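Local coordinates for hypothetical protein (PDB 4QRL), which is of unknown function but has a lipocalin-like fold and may, as many members of the calycin clan do, bind a small ligand, at residues I67-E72 with T81-P86. Sequence-based numbering, arbitrary orientation.
Sequences IILLPE and TYFGWP
Across this contact Leu69 and Trp85 form the nearest backbone pair, with 8.9 Å between their CA atoms. Side chains alone bridge the two segments, which lie at the end of a lipocalin-like antiparallel barrel. Residues 67-69 finish strand 64-69, and Leu70 is the N-cap of the short helix 71-74. After helix 79-82 the chain leaves helical geometry at Phe83 and runs on through Gly84, with its positive phi, to Trp85 and strand 89-97. The Leu69 backbone is hydrogen-bonded to Gly88, just before that strand. The CB atoms of Ile67 and Leu69 both point toward residues 81-86. Ile67 CG2 meets the edge of the indole, near its plane, 3.7 Å from Trp85 CZ3. With CG1 beside the backbone N (chi1 -53°), CG2 is the branch that comes closest to the indole. Leu69 runs at about a right angle to both aromatic side chains, with its CG 4.1 Å from Trp85 CZ3. Phe83 CD1 lies over one indole face, offset toward its rim. An alanine in place of Trp85 removes the indole and would probably open a gap beside Ile67 CG2 and Leu69 CG, with the Phe83 ring freer to turn. Phe83 also meets Phe54 edge-to-face, and Phe40 of strand 39-45 touches both Ile67 and Leu69. Over one Phe83 face, Leu69 CD1 makes a CH-pi contact, 4.1 Å from the Phe83 ring centroid and 19° off the ring normal.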
ATOM      1  N   ILE A  67      -7.914  -3.948   1.083  1.00 25.24           N
ATOM      2  CA  ILE A  67      -7.066  -4.430  -0.014  1.00 23.57           C
ATOM      3  C   ILE A  67      -6.887  -5.931   0.161  1.00 27.12           C
ATOM      4  O   ILE A  67      -6.691  -6.421   1.286  1.00 26.69           O
ATOM      5  CB  ILE A  67      -5.702  -3.676  -0.064  1.00 25.08           C
ATOM      6  CG1 ILE A  67      -5.903  -2.149  -0.104  1.00 24.77           C
ATOM      7  CG2 ILE A  67      -4.833  -4.160  -1.249  1.00 25.23           C
ATOM      8  CD1 ILE A  67      -4.551  -1.284   0.054  1.00 26.77           C
ATOM      9  N   ILE A  68      -7.053  -6.674  -0.936  1.00 23.86           N
ATOM     10  CA  ILE A  68      -6.896  -8.135  -0.884  1.00 25.41           C
ATOM     11  C   ILE A  68      -5.986  -8.545  -2.043  1.00 30.48           C
ATOM     12  O   ILE A  68      -6.274  -8.257  -3.212  1.00 27.38           O
ATOM     13  CB  ILE A  68      -8.221  -8.942  -0.837  1.00 30.00           C
ATOM     14  CG1 ILE A  68      -7.907 -10.478  -0.873  1.00 31.32           C
ATOM     15  CG2 ILE A  68      -9.180  -8.499  -1.967  1.00 29.23           C
ATOM     16  CD1 ILE A  68      -9.032 -11.425  -0.610  1.00 39.33           C
ATOM     17  N   LEU A  69      -4.864  -9.175  -1.697  1.00 26.18           N
ATOM     18  CA  LEU A  69      -3.913  -9.601  -2.700  1.00 25.08           C
ATOM     19  C   LEU A  69      -4.222 -11.007  -3.157  1.00 30.32           C
ATOM     20  O   LEU A  69      -4.751 -11.830  -2.391  1.00 30.35           O
ATOM     21  CB  LEU A  69      -2.481  -9.531  -2.145  1.00 24.27           C
ATOM     22  CG  LEU A  69      -1.996  -8.124  -1.747  1.00 27.86           C
ATOM     23  CD1 LEU A  69      -0.652  -8.187  -1.119  1.00 27.20           C
ATOM     24  CD2 LEU A  69      -1.956  -7.174  -2.941  1.00 29.67           C
ATOM     25  N   LEU A  70      -3.855 -11.292  -4.414  1.00 28.28           N
ATOM     26  CA  LEU A  70      -4.031 -12.613  -5.017  1.00 28.58           C
ATOM     27  C   LEU A  70      -3.141 -13.630  -4.329  1.00 33.30           C
ATOM     28  O   LEU A  70      -2.035 -13.275  -3.877  1.00 28.78           O
ATOM     29  CB  LEU A  70      -3.664 -12.555  -6.518  1.00 28.50           C
ATOM     30  CG  LEU A  70      -4.487 -11.660  -7.429  1.00 31.90           C
ATOM     31  CD1 LEU A  70      -3.799 -11.547  -8.804  1.00 31.42           C
ATOM     32  CD2 LEU A  70      -5.863 -12.247  -7.633  1.00 35.05           C
ATOM     33  N   PRO A  71      -3.554 -14.926  -4.328  1.00 33.84           N
ATOM     34  CA  PRO A  71      -2.713 -15.969  -3.716  1.00 35.15           C
ATOM     35  C   PRO A  71      -1.282 -15.996  -4.250  1.00 36.53           C
ATOM     36  O   PRO A  71      -0.361 -16.116  -3.460  1.00 34.95           O
ATOM     37  CB  PRO A  71      -3.460 -17.266  -4.074  1.00 38.74           C
ATOM     38  CG  PRO A  71      -4.888 -16.849  -4.178  1.00 42.39           C
ATOM     39  CD  PRO A  71      -4.832 -15.493  -4.819  1.00 36.72           C
ATOM     40  N   GLU A  72      -1.090 -15.792  -5.561  1.00 33.61           N
ATOM     41  CA  GLU A  72       0.243 -15.746  -6.174  1.00 33.42           C
ATOM     42  C   GLU A  72       1.135 -14.649  -5.555  1.00 33.87           C
ATOM     43  O   GLU A  72       2.338 -14.861  -5.405  1.00 32.95           O
ATOM     44  CB  GLU A  72       0.128 -15.525  -7.677  1.00 35.26           C
ATOM     45  CG  GLU A  72       1.418 -15.868  -8.396  1.00 45.44           C
ATOM     46  CD  GLU A  72       1.473 -15.521  -9.868  1.00 59.05           C
ATOM     47  OE1 GLU A  72       0.404 -15.414 -10.511  1.00 56.54           O
ATOM     48  OE2 GLU A  72       2.601 -15.315 -10.366  1.00 40.03           O
ATOM     49  N   THR A  81       8.416  -9.014   3.034  1.00 29.62           N
ATOM     50  CA  THR A  81       9.263  -7.839   3.002  1.00 29.76           C
ATOM     51  C   THR A  81       8.396  -6.596   2.851  1.00 33.99           C
ATOM     52  O   THR A  81       8.680  -5.554   3.456  1.00 34.24           O
ATOM     53  CB  THR A  81      10.276  -7.959   1.842  1.00 36.07           C
ATOM     54  OG1 THR A  81      10.998  -9.168   2.001  1.00 39.55           O
ATOM     55  CG2 THR A  81      11.239  -6.796   1.766  1.00 31.65           C
ATOM     56  N   TYR A  82       7.340  -6.704   2.034  1.00 30.09           N
ATOM     57  CA  TYR A  82       6.551  -5.527   1.684  1.00 28.81           C
ATOM     58  C   TYR A  82       5.137  -5.528   2.200  1.00 34.50           C
ATOM     59  O   TYR A  82       4.544  -4.448   2.286  1.00 34.57           O
ATOM     60  CB  TYR A  82       6.549  -5.363   0.168  1.00 29.00           C
ATOM     61  CG  TYR A  82       7.939  -5.132  -0.393  1.00 29.27           C
ATOM     62  CD1 TYR A  82       8.598  -3.920  -0.197  1.00 30.97           C
ATOM     63  CD2 TYR A  82       8.601  -6.129  -1.098  1.00 30.47           C
ATOM     64  CE1 TYR A  82       9.877  -3.703  -0.703  1.00 30.86           C
ATOM     65  CE2 TYR A  82       9.886  -5.930  -1.597  1.00 31.50           C
ATOM     66  CZ  TYR A  82      10.512  -4.709  -1.408  1.00 34.94           C
ATOM     67  OH  TYR A  82      11.767  -4.505  -1.892  1.00 32.37           O
ATOM     68  N   PHE A  83       4.579  -6.708   2.518  1.00 30.62           N
ATOM     69  CA  PHE A  83       3.206  -6.821   2.983  1.00 30.09           C
ATOM     70  C   PHE A  83       3.131  -7.706   4.218  1.00 35.79           C
ATOM     71  O   PHE A  83       3.077  -7.170   5.336  1.00 35.32           O
ATOM     72  CB  PHE A  83       2.296  -7.313   1.832  1.00 30.07           C
ATOM     73  CG  PHE A  83       2.193  -6.295   0.717  1.00 30.17           C
ATOM     74  CD1 PHE A  83       1.285  -5.241   0.797  1.00 32.76           C
ATOM     75  CD2 PHE A  83       3.039  -6.359  -0.390  1.00 30.31           C
ATOM     76  CE1 PHE A  83       1.209  -4.279  -0.219  1.00 32.64           C
ATOM     77  CE2 PHE A  83       2.991  -5.378  -1.379  1.00 32.91           C
ATOM     78  CZ  PHE A  83       2.080  -4.343  -1.285  1.00 30.97           C
ATOM     79  N   GLY A  84       3.141  -9.031   4.034  1.00 32.26           N
ATOM     80  CA  GLY A  84       3.069  -9.954   5.165  1.00 33.95           C
ATOM     81  C   GLY A  84       1.697  -9.994   5.814  1.00 37.36           C
ATOM     82  O   GLY A  84       1.563 -10.448   6.946  1.00 37.24           O
ATOM     83  N   TRP A  85       0.653  -9.517   5.096  1.00 33.65           N
ATOM     84  CA  TRP A  85      -0.706  -9.487   5.636  1.00 32.72           C
ATOM     85  C   TRP A  85      -1.277 -10.872   5.787  1.00 37.40           C
ATOM     86  O   TRP A  85      -1.118 -11.683   4.869  1.00 37.34           O
ATOM     87  CB  TRP A  85      -1.649  -8.662   4.745  1.00 29.57           C
ATOM     88  CG  TRP A  85      -1.246  -7.243   4.492  1.00 29.13           C
ATOM     89  CD1 TRP A  85      -0.458  -6.447   5.272  1.00 31.46           C
ATOM     90  CD2 TRP A  85      -1.693  -6.423   3.406  1.00 28.06           C
ATOM     91  NE1 TRP A  85      -0.330  -5.205   4.700  1.00 30.06           N
ATOM     92  CE2 TRP A  85      -1.103  -5.149   3.570  1.00 30.41           C
ATOM     93  CE3 TRP A  85      -2.529  -6.649   2.293  1.00 29.00           C
ATOM     94  CZ2 TRP A  85      -1.351  -4.095   2.698  1.00 28.67           C
ATOM     95  CZ3 TRP A  85      -2.776  -5.594   1.429  1.00 28.78           C
ATOM     96  CH2 TRP A  85      -2.175  -4.342   1.623  1.00 28.89           C
ATOM     97  N   PRO A  86      -1.984 -11.158   6.911  1.00 35.93           N
ATOM     98  CA  PRO A  86      -2.631 -12.466   7.040  1.00 38.56           C
ATOM     99  C   PRO A  86      -3.709 -12.629   5.963  1.00 42.52           C
ATOM    100  O   PRO A  86      -4.456 -11.678   5.692  1.00 41.95           O
ATOM    101  CB  PRO A  86      -3.223 -12.436   8.451  1.00 41.04           C
ATOM    102  CG  PRO A  86      -3.419 -11.004   8.762  1.00 43.33           C
ATOM    103  CD  PRO A  86      -2.295 -10.286   8.061  1.00 36.69           C
TER